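Local coordinates for glycoside Hydrolase (Bacteroides uniformis, PDB 5TA0), which probably hydrolyses agarose chains as a family 86 glycoside hydrolase and here holds neoagarooctaose in its glycan-binding cleft, at residues A[331-334]-A[340-343]; A[344-349]-A[368-373]; A[375-380]-A[385-390]. One frame throughout, in Å; residues are numbered along the deposited sequence.

Contact 1: residues A[331-334]-A[340-343]. With GAL (beta-D-galactopyranose), chain C; SO4 (sulfate ion), chain E.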
loop_
_atom_site.group_PDB
_atom_site.type_symbol
_atom_site.label_atom_id
_atom_site.label_comp_id
_atom_site.label_asym_id
_atom_site.label_seq_id
_atom_site.Cartn_x
_atom_site.Cartn_y
_atom_site.Cartn_z
ATOM N N HIS A 331 -9.612 -2.000 16.228
ATOM C CA HIS A 331 -10.781 -1.384 16.914
ATOM C C HIS A 331 -10.860 -1.770 18.385
ATOM O O HIS A 331 -11.005 -0.914 19.236
ATOM C CB HIS A 331 -12.082 -1.825 16.298
ATOM C CG HIS A 331 -12.225 -1.439 14.874
ATOM N ND1 HIS A 331 -11.662 -2.171 13.855
ATOM C CD2 HIS A 331 -12.864 -0.404 14.292
ATOM C CE1 HIS A 331 -11.938 -1.591 12.702
ATOM N NE2 HIS A 331 -12.655 -0.510 12.938
ATOM N N ASP A 332 -10.755 -3.068 18.655
ATOM C CA ASP A 332 -10.946 -3.560 20.030
ATOM C C ASP A 332 -9.833 -3.138 20.970
ATOM O O ASP A 332 -9.966 -3.307 22.191
ATOM C CB ASP A 332 -11.104 -5.090 20.060
ATOM C CG ASP A 332 -12.374 -5.586 19.344
ATOM O OD1 ASP A 332 -13.248 -4.776 19.009
ATOM O OD2 ASP A 332 -12.462 -6.808 19.090
ATOM N N TYR A 333 -8.738 -2.570 20.453
ATOM C CA TYR A 333 -7.633 -2.072 21.259
ATOM C C TYR A 333 -7.438 -0.558 21.180
ATOM O O TYR A 333 -6.512 -0.036 21.761
ATOM C CB TYR A 333 -6.336 -2.772 20.841
ATOM C CG TYR A 333 -6.267 -4.179 21.332
ATOM C CD1 TYR A 333 -6.873 -5.221 20.644
ATOM C CD2 TYR A 333 -5.595 -4.475 22.505
ATOM C CE1 TYR A 333 -6.819 -6.525 21.132
ATOM C CE2 TYR A 333 -5.522 -5.761 22.991
ATOM C CZ TYR A 333 -6.147 -6.777 22.317
ATOM O OH TYR A 333 -6.034 -8.072 22.832
ATOM N N ASN A 334 -8.316 0.143 20.475
ATOM C CA ASN A 334 -8.123 1.580 20.243
ATOM C C ASN A 334 -8.623 2.479 21.376
ATOM O O ASN A 334 -8.353 3.694 21.362
ATOM C CB ASN A 334 -8.701 1.971 18.889
ATOM C CG ASN A 334 -7.789 1.589 17.744
ATOM O OD1 ASN A 334 -6.624 1.220 17.953
ATOM N ND2 ASN A 334 -8.322 1.651 16.533
ATOM N N PRO A 340 2.648 -3.911 23.523
ATOM C CA PRO A 340 3.386 -4.620 22.503
ATOM C C PRO A 340 2.471 -5.437 21.596
ATOM O O PRO A 340 2.719 -5.513 20.376
ATOM C CB PRO A 340 4.317 -5.527 23.313
ATOM C CG PRO A 340 4.562 -4.748 24.578
ATOM C CD PRO A 340 3.250 -4.093 24.867
ATOM N N TYR A 341 1.424 -6.042 22.142
ATOM C CA TYR A 341 0.500 -6.831 21.340
ATOM C C TYR A 341 -0.200 -5.992 20.264
ATOM O O TYR A 341 -0.346 -6.428 19.093
ATOM C CB TYR A 341 -0.535 -7.537 22.212
ATOM C CG TYR A 341 -1.486 -8.388 21.430
ATOM C CD1 TYR A 341 -1.053 -9.542 20.782
ATOM C CD2 TYR A 341 -2.820 -8.040 21.317
ATOM C CE1 TYR A 341 -1.927 -10.324 20.052
ATOM C CE2 TYR A 341 -3.708 -8.816 20.590
ATOM C CZ TYR A 341 -3.262 -9.965 19.958
ATOM O OH TYR A 341 -4.171 -10.711 19.246
ATOM N N ARG A 342 -0.659 -4.794 20.627
ATOM C CA ARG A 342 -1.308 -3.960 19.627
ATOM C C ARG A 342 -0.337 -3.632 18.485
ATOM O O ARG A 342 -0.736 -3.662 17.320
ATOM C CB ARG A 342 -1.855 -2.701 20.269
ATOM C CG ARG A 342 -2.789 -1.944 19.340
ATOM C CD ARG A 342 -3.443 -0.766 20.005
ATOM N NE ARG A 342 -2.504 0.298 20.317
ATOM C CZ ARG A 342 -2.754 1.293 21.158
ATOM N NH1 ARG A 342 -1.821 2.201 21.392
ATOM N NH2 ARG A 342 -3.917 1.381 21.791
ATOM N N ASP A 343 0.921 -3.384 18.814
ATOM C CA ASP A 343 1.952 -3.187 17.776
ATOM C C ASP A 343 2.119 -4.439 16.901
ATOM O O ASP A 343 2.252 -4.314 15.676
ATOM C CB ASP A 343 3.287 -2.787 18.372
ATOM C CG ASP A 343 3.367 -1.344 18.836
ATOM O OD1 ASP A 343 2.465 -0.540 18.540
ATOM O OD2 ASP A 343 4.363 -1.039 19.536
HETATM C C1 GAL C . -15.890 1.861 12.936
HETATM C C2 GAL C . -14.653 2.692 13.203
HETATM C C3 GAL C . -14.199 3.436 11.951
HETATM C C4 GAL C . -14.110 2.488 10.763
HETATM C C5 GAL C . -15.430 1.747 10.603
HETATM C C6 GAL C . -15.423 0.837 9.390
HETATM O O1 GAL C . -16.253 1.059 14.076
HETATM O O2 GAL C . -14.904 3.665 14.214
HETATM O O3 GAL C . -12.946 4.039 12.287
HETATM O O4 GAL C . -13.059 1.528 10.952
HETATM O O5 GAL C . -15.660 1.002 11.808
HETATM O O6 GAL C . -16.690 0.191 9.256
HETATM S S SO4 E . -11.712 3.361 16.339
HETATM O O1 SO4 E . -10.572 2.678 15.686
HETATM O O2 SO4 E . -12.480 4.144 15.330
HETATM O O3 SO4 E . -11.188 4.289 17.370
HETATM O O4 SO4 E . -12.583 2.327 16.952
#
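The rim of the glycan pocket in this beta/alpha barrel is formed partly by the loop between strand 321-326 and helix 340-358, where Tyr-333 packs on Tyr-341 and Arg-342 of the helix's first turn. Arg-342 supplies the polar bond: NH2 donates to Tyr-333 O over 3.0 Å with an N-H...O angle of 154°. The oxygen lies in the guanidinium plane, whereas the nitrogen sits 26° off the plane of the carbonyl. The arginine chain starts with CG anti to the backbone N and bends at chi3 (68°), which lays Arg-342 CD 3.6 Å from Tyr-333 CB and turns the guanidinium edge to the loop. NH2 also bonds Lys-336 O, so one nitrogen ties two loop carbonyls to the helix. With an alanine here both carbonyls would probably lose this shared donor, and the loop would be freer to move off the helix.

Beside this bond the two tyrosine side chains cross at about a right angle: their ring centroids are 5.4 Å apart, and Tyr-333 OH lies 3.3 Å from Tyr-341 CE2. That hydroxyl finds its polar partners beyond the loop, in Asp-485 OD1 and Lys-484 NZ. On the pocket side, His-331 presents NE2 to O4 of a bound galactose at 2.9 Å, and Phe-285 packs edge-to-face with the imidazole. Asn-334, whose OD1 is bonded to Thr-330 OG1, sends ND2 to O1 of a sulfate ion, 2.6 Å away.

Contact 2: residues A[344-349]-A[368-373]. With AAL (3,6-anhydro-alpha-L-galactopyranose), chain B.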
loop_
_atom_site.group_PDB
_atom_site.type_symbol
_atom_site.label_atom_id
_atom_site.label_comp_id
_atom_site.label_asym_id
_atom_site.label_seq_id
_atom_site.Cartn_x
_atom_site.Cartn_y
_atom_site.Cartn_z
ATOM N N TRP A 344 2.101 -5.642 17.482
ATOM C CA TRP A 344 2.153 -6.888 16.708
ATOM C C TRP A 344 1.011 -6.959 15.686
ATOM O O TRP A 344 1.211 -7.318 14.515
ATOM C CB TRP A 344 2.121 -8.130 17.612
ATOM C CG TRP A 344 1.789 -9.386 16.891
ATOM C CD1 TRP A 344 0.618 -10.085 16.948
ATOM C CD2 TRP A 344 2.596 -10.058 15.916
ATOM N NE1 TRP A 344 0.657 -11.163 16.115
ATOM C CE2 TRP A 344 1.859 -11.172 15.459
ATOM C CE3 TRP A 344 3.877 -9.833 15.388
ATOM C CZ2 TRP A 344 2.364 -12.070 14.512
ATOM C CZ3 TRP A 344 4.364 -10.722 14.418
ATOM C CH2 TRP A 344 3.607 -11.822 14.002
ATOM N N LEU A 345 -0.186 -6.555 16.099
ATOM C CA LEU A 345 -1.324 -6.560 15.178
ATOM C C LEU A 345 -1.031 -5.716 13.948
ATOM O O LEU A 345 -1.349 -6.119 12.846
ATOM C CB LEU A 345 -2.610 -6.093 15.853
ATOM C CG LEU A 345 -3.126 -7.003 16.982
ATOM C CD1 LEU A 345 -4.388 -6.380 17.539
ATOM C CD2 LEU A 345 -3.407 -8.425 16.526
ATOM N N ARG A 346 -0.369 -4.589 14.161
ATOM C CA ARG A 346 0.027 -3.727 13.033
ATOM C C ARG A 346 1.167 -4.365 12.230
ATOM O O ARG A 346 1.138 -4.363 10.983
ATOM C CB ARG A 346 0.448 -2.353 13.550
ATOM C CG ARG A 346 -0.634 -1.631 14.345
ATOM C CD ARG A 346 -0.185 -0.212 14.647
ATOM N NE ARG A 346 -0.317 0.604 13.455
ATOM C CZ ARG A 346 -1.478 1.085 13.007
ATOM N NH1 ARG A 346 -1.538 1.770 11.869
ATOM N NH2 ARG A 346 -2.601 0.919 13.698
ATOM N N LEU A 347 2.157 -4.883 12.925
ATOM C CA LEU A 347 3.335 -5.490 12.271
ATOM C C LEU A 347 2.941 -6.571 11.278
ATOM O O LEU A 347 3.448 -6.634 10.133
ATOM C CB LEU A 347 4.327 -6.056 13.303
ATOM C CG LEU A 347 5.142 -5.012 14.054
ATOM C CD1 LEU A 347 5.778 -5.644 15.279
ATOM C CD2 LEU A 347 6.195 -4.373 13.159
ATOM N N LYS A 348 2.081 -7.495 11.702
ATOM C CA LYS A 348 1.798 -8.658 10.839
ATOM C C LYS A 348 1.041 -8.256 9.587
ATOM O O LYS A 348 1.247 -8.828 8.523
ATOM C CB LYS A 348 1.107 -9.795 11.607
ATOM C CG LYS A 348 -0.297 -9.524 12.072
ATOM C CD LYS A 348 -0.809 -10.667 12.950
ATOM C CE LYS A 348 -2.157 -10.407 13.584
ATOM N NZ LYS A 348 -3.289 -10.568 12.632
ATOM N N SER A 349 0.160 -7.254 9.701
ATOM C CA SER A 349 -0.521 -6.729 8.519
ATOM C C SER A 349 0.454 -6.002 7.602
ATOM O O SER A 349 0.372 -6.155 6.381
ATOM C CB SER A 349 -1.666 -5.810 8.931
ATOM O OG SER A 349 -2.757 -6.581 9.433
ATOM N N MET A 368 3.028 3.247 1.951
ATOM C CA MET A 368 3.527 3.803 3.211
ATOM C C MET A 368 2.804 3.201 4.401
ATOM O O MET A 368 1.614 3.478 4.618
ATOM C CB MET A 368 3.367 5.319 3.209
ATOM C CG MET A 368 3.980 6.078 4.376
ATOM S SD MET A 368 4.135 7.844 4.041
ATOM C CE MET A 368 5.500 7.812 2.878
ATOM N N PRO A 369 3.515 2.377 5.190
ATOM C CA PRO A 369 2.872 1.876 6.413
ATOM C C PRO A 369 2.427 3.029 7.295
ATOM O O PRO A 369 3.150 4.032 7.438
ATOM C CB PRO A 369 3.983 1.099 7.090
ATOM C CG PRO A 369 4.989 0.794 6.055
ATOM C CD PRO A 369 4.904 1.899 5.048
ATOM N N PHE A 370 1.241 2.927 7.889
ATOM C CA PHE A 370 0.757 3.980 8.761
ATOM C C PHE A 370 1.366 3.833 10.146
ATOM O O PHE A 370 0.850 3.170 11.034
ATOM C CB PHE A 370 -0.757 4.108 8.812
ATOM C CG PHE A 370 -1.180 5.351 9.527
ATOM C CD1 PHE A 370 -0.751 6.602 9.073
ATOM C CD2 PHE A 370 -1.913 5.288 10.704
ATOM C CE1 PHE A 370 -1.102 7.759 9.734
ATOM C CE2 PHE A 370 -2.283 6.453 11.357
ATOM C CZ PHE A 370 -1.858 7.692 10.886
ATOM N N ALA A 371 2.503 4.477 10.280
ATOM C CA ALA A 371 3.226 4.596 11.531
ATOM C C ALA A 371 3.783 6.005 11.543
ATOM O O ALA A 371 4.500 6.389 10.596
ATOM C CB ALA A 371 4.351 3.592 11.583
ATOM N N MET A 372 3.420 6.792 12.552
ATOM C CA MET A 372 3.918 8.167 12.709
ATOM C C MET A 372 5.066 8.149 13.701
ATOM O O MET A 372 5.223 7.175 14.447
ATOM C CB MET A 372 2.783 9.060 13.155
ATOM C CG MET A 372 1.675 9.139 12.103
ATOM S SD MET A 372 0.430 10.417 12.391
ATOM C CE MET A 372 1.377 11.846 11.873
ATOM N N LEU A 373 5.877 9.195 13.753
ATOM C CA LEU A 373 7.008 9.183 14.670
ATOM C C LEU A 373 6.565 9.207 16.126
ATOM O O LEU A 373 6.993 8.364 16.912
ATOM C CB LEU A 373 7.935 10.380 14.393
ATOM C CG LEU A 373 9.187 10.452 15.285
ATOM C CD1 LEU A 373 10.122 9.328 14.960
ATOM C CD2 LEU A 373 9.897 11.793 15.105
HETATM C C1 AAL B . -4.609 10.783 9.304
HETATM C C2 AAL B . -4.749 12.052 8.438
HETATM C C3 AAL B . -3.590 13.014 8.645
HETATM C C4 AAL B . -3.406 13.274 10.124
HETATM C C5 AAL B . -2.849 11.952 10.548
HETATM C C6 AAL B . -1.861 11.673 9.460
HETATM O O2 AAL B . -5.950 12.762 8.760
HETATM O O3 AAL B . -2.378 12.336 8.300
HETATM O O4 AAL B . -2.399 14.292 10.299
HETATM O O5 AAL B . -3.859 10.940 10.512
HETATM O O HOH W 1 1.534 0.427 11.447
#
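The guanidinium of Arg-346 and the ring of Phe-370 meet with their planes 69° apart: Arg-346 NH1 comes to the edge of the phenyl ring, 3.7 Å from Phe-370 CD2, while Phe-370 CB lies in the guanidinium plane. Further round the ring, Phe-370 CZ is 3.8 Å from O5 of a 3,6-anhydrogalactose unit, reached obliquely, and His-52 makes an edge-to-face pair with the phenyl group. In the helix itself, one face of the Trp-344 indole is covered toward its rim by Lys-348 CB.

The bond that joins the two segments runs from Arg-346 NH1 to Phe-370 O, 2.9 Å long and bent to 145° at the hydrogen. The donor stays in the carbonyl plane, while the oxygen is 24° out of the guanidinium plane. Water 1 makes a second link: it accepts from Arg-346 NE at 2.7 Å and donates to Phe-370 O at 2.9 Å. Two donors thus grip one buried carbonyl. The arginine chain, bent at chi3, brings NH1 to the oxygen directly and NE to it through water 1.

Phe-370 is the centre of an inverse gamma turn, closed by a weak bond from Ala-371 N to Pro-369 O, where the chain leaves the barrel strand and enters the pocket; Met-372 SD follows, 3.9 Å from C6 of the same sugar. The contact ties helix 340-358 to the end of strand 364-369 within a beta-alpha-beta unit. Met-368 of that strand has a backbone bond to Ile-323, Phe-370 just beyond it bonds Tyr-326, and Ala-371 bonds His-52, next to strand 50-51.

Contact 3: residues A[375-380]-A[385-390]. With GAL (beta-D-galactopyranose), chain D.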
loop_
_atom_site.group_PDB
_atom_site.type_symbol
_atom_site.label_atom_id
_atom_site.label_comp_id
_atom_site.label_asym_id
_atom_site.label_seq_id
_atom_site.Cartn_x
_atom_site.Cartn_y
_atom_site.Cartn_z
ATOM N N SER A 375 3.545 11.892 17.272
ATOM C CA SER A 375 2.170 12.392 17.323
ATOM C C SER A 375 1.693 12.693 18.749
ATOM O O SER A 375 0.639 12.228 19.166
ATOM C CB SER A 375 1.238 11.399 16.632
ATOM O OG SER A 375 1.660 11.286 15.279
ATOM N N GLU A 376 2.484 13.488 19.468
ATOM C CA GLU A 376 2.136 13.997 20.801
ATOM C C GLU A 376 0.772 14.684 20.801
ATOM O O GLU A 376 -0.016 14.533 21.732
ATOM C CB GLU A 376 3.205 14.994 21.257
ATOM C CG GLU A 376 3.084 15.425 22.704
ATOM C CD GLU A 376 3.990 14.631 23.623
ATOM O OE1 GLU A 376 3.689 14.557 24.830
ATOM O OE2 GLU A 376 5.019 14.096 23.145
ATOM N N TRP A 377 0.480 15.414 19.729
ATOM C CA TRP A 377 -0.818 16.074 19.534
ATOM C C TRP A 377 -2.011 15.113 19.619
ATOM O O TRP A 377 -3.142 15.546 19.845
ATOM C CB TRP A 377 -0.880 16.828 18.162
ATOM C CG TRP A 377 -0.545 15.950 16.998
ATOM C CD1 TRP A 377 0.664 15.905 16.323
ATOM C CD2 TRP A 377 -1.379 14.965 16.366
ATOM N NE1 TRP A 377 0.615 14.962 15.363
ATOM C CE2 TRP A 377 -0.604 14.356 15.355
ATOM C CE3 TRP A 377 -2.693 14.527 16.557
ATOM C CZ2 TRP A 377 -1.117 13.348 14.532
ATOM C CZ3 TRP A 377 -3.198 13.502 15.739
ATOM C CH2 TRP A 377 -2.397 12.933 14.740
ATOM N N GLY A 378 -1.771 13.817 19.406
ATOM C CA GLY A 378 -2.809 12.813 19.443
ATOM C C GLY A 378 -3.051 12.230 20.821
ATOM O O GLY A 378 -3.930 11.371 20.957
ATOM N N TYR A 379 -2.271 12.650 21.813
ATOM C CA TYR A 379 -2.504 12.246 23.218
ATOM C C TYR A 379 -3.636 13.058 23.803
ATOM O O TYR A 379 -3.609 14.282 23.742
ATOM C CB TYR A 379 -1.255 12.441 24.067
ATOM C CG TYR A 379 -1.482 12.019 25.498
ATOM C CD1 TYR A 379 -1.489 10.673 25.824
ATOM C CD2 TYR A 379 -1.710 12.958 26.505
ATOM C CE1 TYR A 379 -1.722 10.249 27.105
ATOM C CE2 TYR A 379 -1.926 12.532 27.821
ATOM C CZ TYR A 379 -1.940 11.165 28.098
ATOM O OH TYR A 379 -2.149 10.699 29.418
ATOM N N ASN A 380 -4.623 12.377 24.385
ATOM C CA ASN A 380 -5.796 13.038 24.980
ATOM C C ASN A 380 -5.673 12.954 26.503
ATOM O O ASN A 380 -5.835 11.865 27.057
ATOM C CB ASN A 380 -7.065 12.358 24.515
ATOM C CG ASN A 380 -8.328 13.063 25.002
ATOM O OD1 ASN A 380 -8.262 14.015 25.771
ATOM N ND2 ASN A 380 -9.476 12.590 24.541
ATOM N N LEU A 385 -5.290 8.399 26.595
ATOM C CA LEU A 385 -5.022 7.607 25.374
ATOM C C LEU A 385 -4.100 8.321 24.409
ATOM O O LEU A 385 -4.393 9.436 23.962
ATOM C CB LEU A 385 -6.328 7.241 24.663
ATOM C CG LEU A 385 -7.279 6.321 25.462
ATOM C CD1 LEU A 385 -8.591 6.167 24.710
ATOM C CD2 LEU A 385 -6.660 4.958 25.759
ATOM N N ALA A 386 -2.991 7.652 24.094
ATOM C CA ALA A 386 -2.017 8.096 23.117
ATOM C C ALA A 386 -2.402 7.621 21.734
ATOM O O ALA A 386 -3.245 6.759 21.551
ATOM C CB ALA A 386 -0.665 7.547 23.485
ATOM N N HIS A 387 -1.732 8.186 20.741
ATOM C CA HIS A 387 -1.929 7.816 19.348
ATOM C C HIS A 387 -1.637 6.321 19.169
ATOM O O HIS A 387 -0.671 5.795 19.719
ATOM C CB HIS A 387 -1.009 8.668 18.469
ATOM C CG HIS A 387 -1.318 8.597 17.016
ATOM N ND1 HIS A 387 -0.918 7.543 16.226
ATOM C CD2 HIS A 387 -1.967 9.457 16.201
ATOM C CE1 HIS A 387 -1.281 7.778 14.975
ATOM N NE2 HIS A 387 -1.952 8.912 14.942
ATOM N N THR A 388 -2.467 5.651 18.379
ATOM C CA THR A 388 -2.387 4.194 18.279
ATOM C C THR A 388 -1.359 3.636 17.270
ATOM O O THR A 388 -1.210 2.435 17.170
ATOM C CB THR A 388 -3.768 3.573 18.009
ATOM O OG1 THR A 388 -4.243 4.025 16.745
ATOM C CG2 THR A 388 -4.767 3.945 19.125
ATOM N N ALA A 389 -0.619 4.490 16.575
ATOM C CA ALA A 389 0.353 4.047 15.543
ATOM C C ALA A 389 1.620 4.895 15.565
ATOM O O ALA A 389 1.827 5.749 14.691
ATOM C CB ALA A 389 -0.309 4.082 14.179
ATOM N N ARG A 390 2.441 4.681 16.586
ATOM C CA ARG A 390 3.654 5.456 16.851
ATOM C C ARG A 390 4.914 4.618 16.832
ATOM O O ARG A 390 4.942 3.535 17.386
ATOM C CB ARG A 390 3.584 6.137 18.229
ATOM C CG ARG A 390 2.535 7.218 18.368
ATOM C CD ARG A 390 2.448 7.683 19.795
ATOM N NE ARG A 390 1.968 6.582 20.632
ATOM C CZ ARG A 390 2.264 6.397 21.920
ATOM N NH1 ARG A 390 2.986 7.266 22.605
ATOM N NH2 ARG A 390 1.829 5.283 22.499
HETATM C C1 GAL D . -2.451 14.924 11.576
HETATM C C2 GAL D . -1.422 16.058 11.539
HETATM C C3 GAL D . -1.493 16.946 12.787
HETATM C C4 GAL D . -2.935 17.360 13.055
HETATM C C5 GAL D . -3.816 16.115 13.118
HETATM C C6 GAL D . -5.285 16.428 13.395
HETATM O O2 GAL D . -0.132 15.459 11.417
HETATM O O3 GAL D . -0.616 18.079 12.649
HETATM O O4 GAL D . -3.412 18.184 11.979
HETATM O O5 GAL D . -3.753 15.413 11.867
HETATM O O6 GAL D . -6.061 15.217 13.409
HETATM O O HOH W 2 0.255 10.311 21.348
#
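His-387 is wedged against Ser-375 and Trp-377 at the close-packed end of this contact, where two arms of one loop form part of the glycan pocket. Ser-375 CB sits over the imidazole face, a CH-pi contact 4.1 Å from the ring centroid. The edge of the imidazole is turned toward the face of the Trp-377 six-membered ring in an offset edge-to-face pair, with planes at 80° and His-387 CD2 3.8 Å from Trp-377 CH2. The indole lies between two partners: Ser-375 CB covers one face near the rim, and a bound galactose covers the other, its C1 3.6 Å from Trp-377 CZ2. Trp-377 reaches this sugar by taking the crowded position between backbone N and carbonyl carbon (chi1 54°).

Toward the other end the contact is more open to solvent and mostly made by backbone. Water 2 bridges the arms, donating to Ser-375 O and accepting from His-387 N. Beyond it, Asn-380 N donates to Leu-385 O at 3.0 Å, nearly straight at 165°, and Tyr-379 CA makes a CA-H...O contact with the same oxygen. The Tyr-379 ring presents its edge to Ala-386, Tyr-379 CD1 being 4.0 Å from Ala-386 CB, while Phe-401 stacks on it. Tyr-379, Asn-380, Leu-385 and Ala-386 are all partly exposed.

Within the second arm, Ala-389 N donates to His-387 ND1 over 3.1 Å, and Arg-390 NE donates to His-387 O; the guanidinium, which has a salt bridge to Glu-397, lies flat against Ala-386 CB. With ND1 engaged, the imidazole's rotation is probably held. The chemistry suggests an aromatic surface in which the Trp-377 face meets C-H groups of one galactose, also hydrogen-bonded by Gln-141, while His-387 approaches another.

How the contacts relate
Contacts 1 and 2 follow each other along helix 340-358, their centres about 11 Å apart, with Tyr-333 CD1 packed 4.1 Å from Leu-345 CD1. Contact 3 touches both from the loop after strand 364-369, its centre about 13 Å from that of contact 1 and about 14 Å from that of contact 2. Thr-388 CG2 lies 3.5 Å from Asn-334 OD1, Ala-389 CB lies 3.4 Å from Arg-346 CZ, and Met-372 N probably bonds Ala-389 O at 2.9 Å. All three supply glycan-pocket residues: His-331 from contact 1, Phe-370 and Met-372 from contact 2, Trp-377 and His-387 from contact 3. Two loops thus line the pocket, and helix 340-358 packs against them.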